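Local coordinates for protein phospho-furanose lactonase (Mycoplasma synoviae, PDB 3OVG) that hydrolyses phosphorylated furanose lactones such as D-xylono-1,4-lactone 5-phosphate to the open-chain acids, using two zinc ions per subunit, at residues A[7-12]-A[328-333]; A[51-56]-A[281-286]; A[76-81]-A[95-100]; A[252-257]-A[304-309]. All blocks are in the same frame, centred on the assembly; numbering follows the deposited sequence.

Contacts 1 and 3 are buried and adjoin each other: the end of segment 7-12 meets strand 94-97, V11 bonding to V95 through the backbone and packing against M97. Contact 1 fastens an N-terminal strand to a late loop by ring stacking, one backbone bond and two waters. Contact 3 packs the first turn of helix 78-88 on strand 94-97 with apolar groups and one arginine bond. Contact 2, also buried, joins two helices through a carboxylate; its F55 touches V95 of contact 3. Contact 4 is only partly buried, wholly apolar between its segments and remote from the zinc site. Contacts 2 and 4 both reach the second subunit.

Contact 1. Residues A[7-12]-A[328-333]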
loop_
_atom_site.group_PDB
_atom_site.type_symbol
_atom_site.label_atom_id
_atom_site.label_comp_id
_atom_site.label_asym_id
_atom_site.label_seq_id
_atom_site.Cartn_x
_atom_site.Cartn_y
_atom_site.Cartn_z
ATOM N N PHE A 7 -39.465 -19.913 23.797
ATOM C CA PHE A 7 -38.899 -20.429 22.564
ATOM C C PHE A 7 -37.690 -19.638 22.071
ATOM O O PHE A 7 -37.475 -18.490 22.477
ATOM C CB PHE A 7 -39.966 -20.486 21.473
ATOM C CG PHE A 7 -40.397 -19.138 20.976
ATOM C CD1 PHE A 7 -39.735 -18.533 19.919
ATOM C CD2 PHE A 7 -41.461 -18.471 21.581
ATOM C CE1 PHE A 7 -40.160 -17.275 19.436
ATOM C CE2 PHE A 7 -41.880 -17.233 21.128
ATOM C CZ PHE A 7 -41.230 -16.629 20.061
ATOM N N ALA A 8 -36.903 -20.274 21.210
ATOM C CA ALA A 8 -35.896 -19.590 20.403
ATOM C C ALA A 8 -36.363 -19.700 18.958
ATOM O O ALA A 8 -37.075 -20.633 18.588
ATOM C CB ALA A 8 -34.537 -20.234 20.576
ATOM N N ARG A 9 -35.945 -18.766 18.129
ATOM C CA ARG A 9 -36.444 -18.753 16.758
ATOM C C ARG A 9 -35.336 -19.195 15.797
ATOM O O ARG A 9 -34.427 -18.417 15.525
ATOM C CB ARG A 9 -36.938 -17.343 16.402
ATOM C CG ARG A 9 -37.335 -17.172 14.941
ATOM C CD ARG A 9 -38.402 -16.098 14.808
ATOM N NE ARG A 9 -39.608 -16.437 15.559
ATOM C CZ ARG A 9 -40.546 -15.558 15.931
ATOM N NH1 ARG A 9 -40.435 -14.266 15.643
ATOM N NH2 ARG A 9 -41.592 -15.971 16.624
ATOM N N THR A 10 -35.388 -20.440 15.308
ATOM C CA THR A 10 -34.382 -20.935 14.378
ATOM C C THR A 10 -34.871 -20.755 12.964
ATOM O O THR A 10 -36.044 -20.408 12.738
ATOM C CB THR A 10 -34.015 -22.447 14.570
ATOM O OG1 THR A 10 -35.040 -23.284 14.021
ATOM C CG2 THR A 10 -33.803 -22.779 16.015
ATOM N N VAL A 11 -33.966 -20.978 12.014
ATOM C CA VAL A 11 -34.295 -20.834 10.598
ATOM C C VAL A 11 -35.328 -21.863 10.198
ATOM O O VAL A 11 -36.096 -21.646 9.295
ATOM C CB VAL A 11 -33.027 -20.901 9.687
ATOM C CG1 VAL A 11 -32.076 -19.751 10.068
ATOM C CG2 VAL A 11 -32.333 -22.288 9.797
ATOM N N LEU A 12 -35.405 -22.961 10.926
ATOM C CA LEU A 12 -36.403 -23.965 10.577
ATOM C C LEU A 12 -37.642 -23.846 11.443
ATOM O O LEU A 12 -38.516 -24.692 11.358
ATOM C CB LEU A 12 -35.827 -25.367 10.707
ATOM C CG LEU A 12 -35.170 -26.023 9.482
ATOM C CD1 LEU A 12 -34.886 -25.075 8.320
ATOM C CD2 LEU A 12 -33.925 -26.788 9.909
ATOM N N LEU A 328 -31.245 -16.371 24.709
ATOM C CA LEU A 328 -31.765 -16.532 23.349
ATOM C C LEU A 328 -33.286 -16.722 23.301
ATOM O O LEU A 328 -33.871 -16.764 22.216
ATOM C CB LEU A 328 -31.079 -17.711 22.637
ATOM C CG LEU A 328 -29.569 -17.570 22.379
ATOM C CD1 LEU A 328 -29.072 -18.884 21.749
ATOM C CD2 LEU A 328 -29.306 -16.425 21.413
ATOM N N ALA A 329 -33.923 -16.844 24.469
ATOM C CA ALA A 329 -35.376 -17.041 24.528
ATOM C C ALA A 329 -36.089 -15.747 24.148
ATOM O O ALA A 329 -35.668 -14.690 24.590
ATOM C CB ALA A 329 -35.781 -17.475 25.952
ATOM N N PHE A 330 -37.148 -15.789 23.346
ATOM C CA PHE A 330 -37.893 -14.552 23.108
ATOM C C PHE A 330 -38.568 -14.041 24.382
ATOM O O PHE A 330 -39.069 -14.832 25.194
ATOM C CB PHE A 330 -38.942 -14.743 22.008
ATOM C CG PHE A 330 -38.407 -14.473 20.606
ATOM C CD1 PHE A 330 -37.216 -15.045 20.185
ATOM C CD2 PHE A 330 -39.092 -13.650 19.734
ATOM C CE1 PHE A 330 -36.715 -14.814 18.908
ATOM C CE2 PHE A 330 -38.611 -13.418 18.433
ATOM C CZ PHE A 330 -37.431 -13.989 18.021
ATOM N N ASP A 331 -38.596 -12.723 24.556
ATOM C CA ASP A 331 -39.424 -12.119 25.604
ATOM C C ASP A 331 -40.811 -12.018 25.037
ATOM O O ASP A 331 -40.984 -12.174 23.819
ATOM C CB ASP A 331 -38.970 -10.693 25.915
ATOM C CG ASP A 331 -37.959 -10.640 27.011
ATOM O OD1 ASP A 331 -37.608 -11.723 27.540
ATOM O OD2 ASP A 331 -37.531 -9.523 27.341
ATOM N N GLU A 332 -41.791 -11.746 25.903
ATOM C CA GLU A 332 -43.090 -11.316 25.427
ATOM C C GLU A 332 -42.894 -9.956 24.751
ATOM O O GLU A 332 -42.050 -9.159 25.181
ATOM C CB GLU A 332 -44.124 -11.181 26.562
ATOM C CG GLU A 332 -44.565 -12.517 27.234
ATOM C CD GLU A 332 -44.802 -13.668 26.235
ATOM O OE1 GLU A 332 -45.798 -13.629 25.446
ATOM O OE2 GLU A 332 -43.982 -14.627 26.257
ATOM N N LYS A 333 -43.705 -9.716 23.720
ATOM C CA LYS A 333 -43.748 -8.458 22.984
ATOM C C LYS A 333 -44.194 -7.286 23.851
ATOM O O LYS A 333 -45.027 -7.438 24.744
ATOM C CB LYS A 333 -44.737 -8.561 21.842
ATOM C CG LYS A 333 -44.436 -9.626 20.855
ATOM C CD LYS A 333 -45.315 -9.336 19.626
ATOM C CE LYS A 333 -45.364 -10.475 18.647
ATOM N NZ LYS A 333 -45.926 -9.933 17.339
HETATM O O HOH W 1 -40.269 -17.398 24.360
HETATM O O HOH W 2 -33.948 -16.759 19.305
#
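F7 and F330 lay their rings over one another in an offset stack, the centroids 4.8 Å apart and the planes inclined by 28°. The CE1 and CZ side of the F7 ring makes the closest approach, CE1 lying over a face of the F330 ring, 3.5 Å from F330 CG. F330 CB stands over a face of F7, a CH-pi contact of 3.9 Å to the ring centroid. The first torsion of F7 (chi1 70°) sets CG between the backbone N and the carbonyl carbon, turning the ring to the loop although its CB does not point there.

R9 adds to the cover on the same side of the F330 ring as F7. Its chain bends at chi3 so that F330 CE2 lies over one face of the guanidinium, 3.4 Å from NH1, with the two planes 49° apart. Arginine suits this place because its CB, 3.6 Å from F330 CE1, and its CD pack against the far end of the ring while its NE is held in a salt bridge with D14.

One backbone bond joins the two segments: F330 N donates to F7 O at 2.9 Å. A8, small enough to lie close to the loop, has its CA nearest that of A329. One water links F7 N to F330 O; another, in the plane of the F330 ring at its edge, links R9 N to L328 O.

Strand 7-10 pairs with strand 13-16 through A8 and I15, T10 leans on strand 94-97, and the partner loop leaves helix 313-327, with F330 also resting on C183 and P184.

Contact 2. Residues A[51-56]-A[281-286]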
loop_
_atom_site.group_PDB
_atom_site.type_symbol
_atom_site.label_atom_id
_atom_site.label_comp_id
_atom_site.label_asym_id
_atom_site.label_seq_id
_atom_site.Cartn_x
_atom_site.Cartn_y
_atom_site.Cartn_z
ATOM N N SER A 51 -18.991 -26.620 5.397
ATOM C CA SER A 51 -19.638 -26.064 6.591
ATOM C C SER A 51 -20.405 -27.155 7.324
ATOM O O SER A 51 -20.392 -27.255 8.586
ATOM C CB SER A 51 -20.588 -24.921 6.218
ATOM O OG SER A 51 -19.874 -23.840 5.645
ATOM N N ILE A 52 -21.093 -27.970 6.523
ATOM C CA ILE A 52 -21.862 -29.095 7.047
ATOM C C ILE A 52 -20.957 -30.108 7.750
ATOM O O ILE A 52 -21.278 -30.584 8.832
ATOM C CB ILE A 52 -22.636 -29.761 5.918
ATOM C CG1 ILE A 52 -23.711 -28.798 5.374
ATOM C CG2 ILE A 52 -23.212 -31.073 6.367
ATOM C CD1 ILE A 52 -24.470 -29.314 4.157
ATOM N N LYS A 53 -19.822 -30.446 7.144
ATOM C CA LYS A 53 -18.886 -31.355 7.824
ATOM C C LYS A 53 -18.389 -30.728 9.118
ATOM O O LYS A 53 -18.221 -31.408 10.108
ATOM C CB LYS A 53 -17.684 -31.694 6.932
ATOM C CG LYS A 53 -18.034 -32.407 5.614
ATOM C CD LYS A 53 -16.809 -32.414 4.675
ATOM C CE LYS A 53 -17.118 -33.208 3.398
ATOM N NZ LYS A 53 -16.058 -33.084 2.344
ATOM N N GLU A 54 -18.138 -29.419 9.120
ATOM C CA GLU A 54 -17.712 -28.773 10.369
ATOM C C GLU A 54 -18.821 -28.872 11.423
ATOM O O GLU A 54 -18.578 -29.233 12.581
ATOM C CB GLU A 54 -17.269 -27.304 10.138
ATOM C CG GLU A 54 -16.419 -26.670 11.257
ATOM C CD GLU A 54 -14.974 -27.235 11.341
ATOM O OE1 GLU A 54 -14.580 -28.110 10.519
ATOM O OE2 GLU A 54 -14.240 -26.813 12.253
ATOM N N PHE A 55 -20.049 -28.551 11.017
ATOM C CA PHE A 55 -21.187 -28.592 11.922
ATOM C C PHE A 55 -21.330 -29.993 12.561
ATOM O O PHE A 55 -21.566 -30.106 13.775
ATOM C CB PHE A 55 -22.468 -28.218 11.174
ATOM C CG PHE A 55 -23.550 -27.608 12.055
ATOM C CD1 PHE A 55 -23.783 -28.086 13.350
ATOM C CD2 PHE A 55 -24.314 -26.545 11.593
ATOM C CE1 PHE A 55 -24.774 -27.537 14.166
ATOM C CE2 PHE A 55 -25.322 -25.980 12.399
ATOM C CZ PHE A 55 -25.542 -26.473 13.700
ATOM N N LYS A 56 -21.183 -31.041 11.734
ATOM C CA LYS A 56 -21.215 -32.441 12.203
ATOM C C LYS A 56 -20.117 -32.745 13.236
ATOM O O LYS A 56 -20.336 -33.495 14.191
ATOM C CB LYS A 56 -21.121 -33.415 11.016
ATOM C CG LYS A 56 -22.413 -33.441 10.147
ATOM C CD LYS A 56 -22.271 -34.309 8.873
ATOM C CE LYS A 56 -23.630 -34.536 8.169
ATOM N NZ LYS A 56 -23.521 -35.080 6.758
ATOM N N GLN A 281 -11.758 -22.744 10.469
ATOM C CA GLN A 281 -12.485 -24.006 10.558
ATOM C C GLN A 281 -11.634 -25.111 9.961
ATOM O O GLN A 281 -10.866 -24.852 9.044
ATOM C CB GLN A 281 -13.845 -23.918 9.862
ATOM C CG GLN A 281 -14.773 -22.969 10.575
ATOM C CD GLN A 281 -16.157 -22.957 9.987
ATOM O OE1 GLN A 281 -16.593 -23.939 9.375
ATOM N NE2 GLN A 281 -16.871 -21.844 10.181
ATOM N N ARG A 282 -11.738 -26.317 10.527
ATOM C CA ARG A 282 -10.922 -27.448 10.110
ATOM C C ARG A 282 -11.214 -27.837 8.658
ATOM O O ARG A 282 -10.312 -27.931 7.841
ATOM C CB ARG A 282 -11.179 -28.654 11.002
ATOM C CG ARG A 282 -10.122 -29.746 10.839
ATOM C CD ARG A 282 -10.379 -30.943 11.772
ATOM N NE ARG A 282 -11.341 -31.896 11.190
ATOM C CZ ARG A 282 -11.023 -32.802 10.275
ATOM N NH1 ARG A 282 -11.942 -33.629 9.791
ATOM N NH2 ARG A 282 -9.775 -32.884 9.846
ATOM N N ASN A 283 -12.489 -28.048 8.353
ATOM C CA ASN A 283 -12.868 -28.516 7.022
ATOM C C ASN A 283 -12.642 -27.469 5.937
ATOM O O ASN A 283 -12.105 -27.762 4.896
ATOM C CB ASN A 283 -14.286 -29.114 7.043
ATOM C CG ASN A 283 -14.308 -30.497 7.668
ATOM O OD1 ASN A 283 -13.917 -31.487 7.023
ATOM N ND2 ASN A 283 -14.737 -30.581 8.930
ATOM N N TYR A 284 -13.002 -26.225 6.207
ATOM C CA TYR A 284 -12.545 -25.118 5.353
ATOM C C TYR A 284 -11.014 -25.083 5.172
ATOM O O TYR A 284 -10.502 -24.866 4.049
ATOM C CB TYR A 284 -13.054 -23.785 5.911
ATOM C CG TYR A 284 -14.371 -23.278 5.337
ATOM C CD1 TYR A 284 -14.487 -22.973 3.983
ATOM C CD2 TYR A 284 -15.477 -23.064 6.159
ATOM C CE1 TYR A 284 -15.673 -22.473 3.444
ATOM C CE2 TYR A 284 -16.681 -22.578 5.643
ATOM C CZ TYR A 284 -16.765 -22.268 4.277
ATOM O OH TYR A 284 -17.930 -21.760 3.749
ATOM N N GLY A 285 -10.262 -25.261 6.260
ATOM C CA GLY A 285 -8.805 -25.353 6.134
ATOM C C GLY A 285 -8.377 -26.403 5.091
ATOM O O GLY A 285 -7.520 -26.166 4.233
ATOM N N LEU A 286 -8.997 -27.569 5.138
ATOM C CA LEU A 286 -8.624 -28.632 4.230
ATOM C C LEU A 286 -8.826 -28.227 2.767
ATOM O O LEU A 286 -8.020 -28.577 1.900
ATOM C CB LEU A 286 -9.425 -29.888 4.560
ATOM C CG LEU A 286 -8.820 -31.062 5.351
ATOM C CD1 LEU A 286 -7.559 -30.764 6.132
ATOM C CD2 LEU A 286 -9.894 -31.766 6.193
#
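E54 swings its CG anti to the backbone N (chi1 -162°) and folds at chi2 (71°), which carries its carboxylate from helix 48-60 to the start of helix 282-287, where the backbone N-H groups of R282 and N283 receive it. N283 turns its amide toward E54 OE1.

E54 OE1 takes two bonds, one of 3.0 Å from N283 N and one of 2.9 Å from N283 ND2. The first donor comes from above the carboxylate plane, the second nearly along the C-O bond. E54 OE2 accepts from R282 N at 3.1 Å, also from out of the plane, and from L295 N. Q281 OE1 lies 3.3 Å from E54 CG, and K53 CB packs on N283 CG at 3.7 Å. N283 ND2 has a further acceptor in E57, which also pairs with R282.

Segments 51-56 and 282-286 run roughly antiparallel, their axes at 144°, and the contact ties helix 48-60 to the chain directly after substrate-binding residues 277-280. First-turn N-H groups lack a carbonyl of an earlier turn, and this glutamate is long enough to meet two of them. The positive end of the helix dipole would probably favour its buried negative charge.

Contact 3. Residues A[76-81]-A[95-100]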
loop_
_atom_site.group_PDB
_atom_site.type_symbol
_atom_site.label_atom_id
_atom_site.label_comp_id
_atom_site.label_asym_id
_atom_site.label_seq_id
_atom_site.Cartn_x
_atom_site.Cartn_y
_atom_site.Cartn_z
ATOM N N ARG A 76 -24.244 -12.161 4.782
ATOM C CA ARG A 76 -25.303 -13.113 5.110
ATOM C C ARG A 76 -25.809 -13.776 3.860
ATOM O O ARG A 76 -26.053 -13.110 2.830
ATOM C CB ARG A 76 -26.463 -12.422 5.835
ATOM C CG ARG A 76 -27.418 -13.392 6.517
ATOM C CD ARG A 76 -28.642 -12.686 7.173
ATOM N NE ARG A 76 -29.585 -12.203 6.149
ATOM C CZ ARG A 76 -30.722 -11.548 6.389
ATOM N NH1 ARG A 76 -31.083 -11.238 7.645
ATOM N NH2 ARG A 76 -31.487 -11.164 5.336
ATOM N N ASP A 77 -26.000 -15.086 3.953
ATOM C CA ASP A 77 -26.491 -15.874 2.825
ATOM C C ASP A 77 -27.604 -16.784 3.353
ATOM O O ASP A 77 -27.347 -17.835 3.946
ATOM C CB ASP A 77 -25.337 -16.655 2.176
ATOM C CG ASP A 77 -25.758 -17.397 0.900
ATOM O OD1 ASP A 77 -26.948 -17.752 0.775
ATOM O OD2 ASP A 77 -24.888 -17.652 0.036
ATOM N N VAL A 78 -28.844 -16.358 3.143
ATOM C CA VAL A 78 -30.009 -17.103 3.618
ATOM C C VAL A 78 -30.123 -18.482 2.977
ATOM O O VAL A 78 -30.373 -19.476 3.644
ATOM C CB VAL A 78 -31.334 -16.304 3.330
ATOM C CG1 VAL A 78 -32.565 -17.157 3.582
ATOM C CG2 VAL A 78 -31.378 -15.066 4.141
ATOM N N LEU A 79 -30.004 -18.540 1.659
ATOM C CA LEU A 79 -30.188 -19.809 0.958
ATOM C C LEU A 79 -29.138 -20.838 1.339
ATOM O O LEU A 79 -29.448 -21.980 1.645
ATOM C CB LEU A 79 -30.171 -19.590 -0.557
ATOM C CG LEU A 79 -31.340 -18.691 -0.976
ATOM C CD1 LEU A 79 -31.263 -18.346 -2.466
ATOM C CD2 LEU A 79 -32.605 -19.402 -0.690
ATOM N N LYS A 80 -27.880 -20.464 1.271
ATOM C CA LYS A 80 -26.868 -21.438 1.618
ATOM C C LYS A 80 -26.919 -21.841 3.104
ATOM O O LYS A 80 -26.715 -23.003 3.433
ATOM C CB LYS A 80 -25.489 -20.946 1.233
ATOM C CG LYS A 80 -25.251 -20.939 -0.270
ATOM C CD LYS A 80 -23.774 -20.726 -0.578
ATOM C CE LYS A 80 -23.591 -20.275 -1.999
ATOM N NZ LYS A 80 -24.668 -19.270 -2.367
ATOM N N THR A 81 -27.196 -20.891 3.997
ATOM C CA THR A 81 -27.282 -21.224 5.438
ATOM C C THR A 81 -28.445 -22.179 5.693
ATOM O O THR A 81 -28.338 -23.101 6.501
ATOM C CB THR A 81 -27.398 -19.965 6.290
ATOM O OG1 THR A 81 -26.259 -19.152 6.019
ATOM C CG2 THR A 81 -27.407 -20.311 7.791
ATOM N N VAL A 95 -29.904 -23.838 13.687
ATOM C CA VAL A 95 -29.295 -22.574 13.268
ATOM C C VAL A 95 -30.197 -21.364 13.564
ATOM O O VAL A 95 -31.414 -21.360 13.279
ATOM C CB VAL A 95 -28.949 -22.599 11.791
ATOM C CG1 VAL A 95 -28.361 -21.242 11.363
ATOM C CG2 VAL A 95 -27.967 -23.755 11.493
ATOM N N ILE A 96 -29.602 -20.339 14.162
ATOM C CA ILE A 96 -30.325 -19.109 14.409
ATOM C C ILE A 96 -29.621 -18.037 13.610
ATOM O O ILE A 96 -28.407 -17.877 13.718
ATOM C CB ILE A 96 -30.350 -18.759 15.888
ATOM C CG1 ILE A 96 -31.196 -19.792 16.655
ATOM C CG2 ILE A 96 -30.903 -17.323 16.084
ATOM C CD1 ILE A 96 -31.219 -19.524 18.178
HETATM N N MSE A 97 -30.363 -17.319 12.775
HETATM C CA MSE A 97 -29.728 -16.312 11.940
HETATM C C MSE A 97 -30.077 -14.914 12.435
HETATM O O MSE A 97 -30.993 -14.766 13.244
HETATM C CB MSE A 97 -30.133 -16.502 10.470
HETATM C CG MSE A 97 -29.444 -17.730 9.847
HETATM SE SE MSE A 97 -29.939 -17.774 7.931
HETATM C CE MSE A 97 -28.665 -16.445 7.204
ATOM N N SER A 98 -29.390 -13.893 11.906
ATOM C CA SER A 98 -29.486 -12.555 12.479
ATOM C C SER A 98 -30.059 -11.535 11.544
ATOM O O SER A 98 -29.839 -11.593 10.317
ATOM C CB SER A 98 -28.115 -12.080 12.927
ATOM O OG SER A 98 -28.205 -10.834 13.597
ATOM N N THR A 99 -30.769 -10.567 12.110
ATOM C CA THR A 99 -31.030 -9.348 11.338
ATOM C C THR A 99 -30.161 -8.171 11.868
ATOM O O THR A 99 -29.184 -8.380 12.570
ATOM C CB THR A 99 -32.562 -8.993 11.245
ATOM O OG1 THR A 99 -32.735 -7.865 10.388
ATOM C CG2 THR A 99 -33.168 -8.648 12.622
ATOM N N GLY A 100 -30.455 -6.945 11.479
ATOM C CA GLY A 100 -29.681 -5.827 11.986
ATOM C C GLY A 100 -28.443 -5.389 11.209
ATOM O O GLY A 100 -28.375 -5.501 9.995
#
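Selenomethionine M97 reaches from strand 94-97 to R76, just before helix 78-88, and to V78 and T81 in its first turn, its CB heading for the helix. CG, beside the backbone N (chi1 -73°), comes within 3.9 Å of T81 CG2. SE follows at 3.6 Å from T81 CG2, the side chains meeting tip to tip. A bend at chi3 (81°) turns CE along the helix start, where it lies 3.4 Å from R76 CG and 3.9 Å from V78 CA. An unbranched, flexible chain suits this uneven surface. V95 prolongs the apolar patch, its CG1 being 3.8 Å from T81 CG2.

T81 OG1 donates to D77 O, which T81 N reaches from the opposite face, and D77 caps the helix by accepting from K80 N. Helix and strand belong to the beta-alpha-beta unit 63-68/78-88/94-97 of the TIM barrel.

R76 runs on toward S98, its NH1 donating to S98 O at 3.0 Å with the acceptor in the guanidinium plane, and forming a salt bridge with E129, which also accepts from T99 OG1. E129 probably offsets the buried charge, and the guanidinium satisfies a buried carbonyl while the aliphatic part of R76 stays in apolar company.

Contact 4. Residues A[252-257]-A[304-309]; sequences LLAENI and PLLKQV
A254 fits its single methyl among three side chains of the neighbouring helix, L305, L306 and V309. A254 CB is 3.9 Å from L305 CG and 3.9 Å from L306 CD1, and 4.1 Å from V309 CG2. L306 CD1 also slides beside the backbone, 3.7 Å from A254 CA, so the small residue lets the larger ones close over it; A254 CA lies nearest L306 CA.

Around this centre, I257, one turn on, offers CG2 to the same L306 methyl at 4.2 Å. On the other flank the aliphatic part of E255 passes V309 CG1. L305, with its CG anti to the backbone N (chi1 175°), leans its branch over to A254, so its end comes nearer than its CB direction suggests. The contact is purely van der Waals, as befits leucine, valine, isoleucine and alanine.

The axes of segments 252-257 and 304-309 come within 9.1 Å and cross at -53°. In the next shell, L306 rests on I316 of helix 313-327. Y224 of the second subunit packs on L305 and V309, and its hydroxyl bonds to E255 OE2, so the carboxylate is used at the subunit interface.

Along the chain, helix 250-262 connects strands 236-239 and 269-271, and helix 296-309 follows later. Their packing side by side is the arrangement of the outer helical layer of a TIM barrel, the fold of the phosphotriesterase family.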
loop_
_atom_site.group_PDB
_atom_site.type_symbol
_atom_site.label_atom_id
_atom_site.label_comp_id
_atom_site.label_asym_id
_atom_site.label_seq_id
_atom_site.Cartn_x
_atom_site.Cartn_y
_atom_site.Cartn_z
ATOM N N LEU A 252 -5.174 -16.788 28.741
ATOM C CA LEU A 252 -5.576 -15.528 29.338
ATOM C C LEU A 252 -7.101 -15.485 29.470
ATOM O O LEU A 252 -7.619 -15.133 30.521
ATOM C CB LEU A 252 -5.017 -14.358 28.529
ATOM C CG LEU A 252 -5.369 -12.930 28.965
ATOM C CD1 LEU A 252 -4.860 -12.659 30.380
ATOM C CD2 LEU A 252 -4.805 -11.909 27.957
ATOM N N LEU A 253 -7.805 -15.863 28.402
ATOM C CA LEU A 253 -9.259 -15.965 28.437
ATOM C C LEU A 253 -9.731 -16.973 29.524
ATOM O O LEU A 253 -10.689 -16.717 30.244
ATOM C CB LEU A 253 -9.801 -16.418 27.092
ATOM C CG LEU A 253 -11.321 -16.617 27.066
ATOM C CD1 LEU A 253 -12.039 -15.350 27.476
ATOM C CD2 LEU A 253 -11.814 -17.049 25.691
ATOM N N ALA A 254 -9.074 -18.125 29.602
ATOM C CA ALA A 254 -9.390 -19.111 30.639
ATOM C C ALA A 254 -9.303 -18.500 32.046
ATOM O O ALA A 254 -10.252 -18.573 32.827
ATOM C CB ALA A 254 -8.461 -20.331 30.523
ATOM N N GLU A 255 -8.177 -17.880 32.370
ATOM C CA GLU A 255 -8.050 -17.304 33.701
ATOM C C GLU A 255 -9.015 -16.126 33.919
ATOM O O GLU A 255 -9.512 -15.917 35.018
ATOM C CB GLU A 255 -6.589 -16.945 34.017
ATOM C CG GLU A 255 -5.649 -18.169 33.934
ATOM C CD GLU A 255 -4.207 -17.832 34.275
ATOM O OE1 GLU A 255 -3.889 -16.633 34.294
ATOM O OE2 GLU A 255 -3.390 -18.759 34.540
ATOM N N ASN A 256 -9.317 -15.362 32.878
ATOM C CA ASN A 256 -10.280 -14.282 33.095
ATOM C C ASN A 256 -11.710 -14.808 33.371
ATOM O O ASN A 256 -12.461 -14.293 34.247
ATOM C CB ASN A 256 -10.185 -13.237 31.970
ATOM C CG ASN A 256 -9.006 -12.286 32.170
ATOM O OD1 ASN A 256 -8.524 -12.131 33.287
ATOM N ND2 ASN A 256 -8.556 -11.637 31.095
ATOM N N ILE A 257 -12.060 -15.887 32.687
ATOM C CA ILE A 257 -13.348 -16.532 32.895
ATOM C C ILE A 257 -13.423 -17.118 34.322
ATOM O O ILE A 257 -14.442 -16.981 35.013
ATOM C CB ILE A 257 -13.599 -17.586 31.795
ATOM C CG1 ILE A 257 -14.105 -16.908 30.516
ATOM C CG2 ILE A 257 -14.630 -18.633 32.211
ATOM C CD1 ILE A 257 -14.251 -17.898 29.420
ATOM N N PRO A 304 -11.253 -28.364 28.143
ATOM C CA PRO A 304 -10.297 -28.970 29.087
ATOM C C PRO A 304 -9.409 -27.918 29.739
ATOM O O PRO A 304 -9.079 -28.071 30.916
ATOM C CB PRO A 304 -9.476 -29.928 28.217
ATOM C CG PRO A 304 -10.426 -30.293 27.093
ATOM C CD PRO A 304 -11.257 -29.049 26.839
ATOM N N LEU A 305 -9.047 -26.855 29.015
ATOM C CA LEU A 305 -8.244 -25.802 29.637
ATOM C C LEU A 305 -9.014 -25.056 30.732
ATOM O O LEU A 305 -8.462 -24.731 31.791
ATOM C CB LEU A 305 -7.693 -24.820 28.597
ATOM C CG LEU A 305 -6.922 -23.598 29.125
ATOM C CD1 LEU A 305 -5.627 -24.013 29.845
ATOM C CD2 LEU A 305 -6.581 -22.591 27.954
ATOM N N LEU A 306 -10.278 -24.753 30.458
ATOM C CA LEU A 306 -11.163 -24.181 31.475
ATOM C C LEU A 306 -11.168 -25.022 32.767
ATOM O O LEU A 306 -11.017 -24.493 33.877
ATOM C CB LEU A 306 -12.583 -24.058 30.931
ATOM C CG LEU A 306 -13.161 -22.650 30.706
ATOM C CD1 LEU A 306 -12.140 -21.559 30.465
ATOM C CD2 LEU A 306 -14.216 -22.676 29.613
ATOM N N LYS A 307 -11.359 -26.323 32.625
ATOM C CA LYS A 307 -11.397 -27.171 33.827
ATOM C C LYS A 307 -10.046 -27.125 34.488
ATOM O O LYS A 307 -9.959 -27.107 35.717
ATOM C CB LYS A 307 -11.736 -28.635 33.510
ATOM C CG LYS A 307 -13.094 -28.839 32.833
ATOM C CD LYS A 307 -13.516 -30.344 32.867
ATOM C CE LYS A 307 -14.921 -30.534 32.274
ATOM N NZ LYS A 307 -15.049 -29.671 31.045
ATOM N N GLN A 308 -8.989 -27.118 33.677
ATOM C CA GLN A 308 -7.617 -27.090 34.206
ATOM C C GLN A 308 -7.320 -25.900 35.111
ATOM O O GLN A 308 -6.640 -26.041 36.139
ATOM C CB GLN A 308 -6.574 -27.118 33.063
ATOM C CG GLN A 308 -5.133 -27.278 33.560
ATOM C CD GLN A 308 -4.060 -27.369 32.437
ATOM O OE1 GLN A 308 -4.363 -27.360 31.245
ATOM N NE2 GLN A 308 -2.806 -27.477 32.843
ATOM N N VAL A 309 -7.779 -24.714 34.719
ATOM C CA VAL A 309 -7.506 -23.538 35.531
ATOM C C VAL A 309 -8.501 -23.441 36.690
ATOM O O VAL A 309 -8.387 -22.551 37.517
ATOM C CB VAL A 309 -7.534 -22.244 34.701
ATOM C CG1 VAL A 309 -6.545 -22.340 33.526
ATOM C CG2 VAL A 309 -8.943 -21.974 34.208
#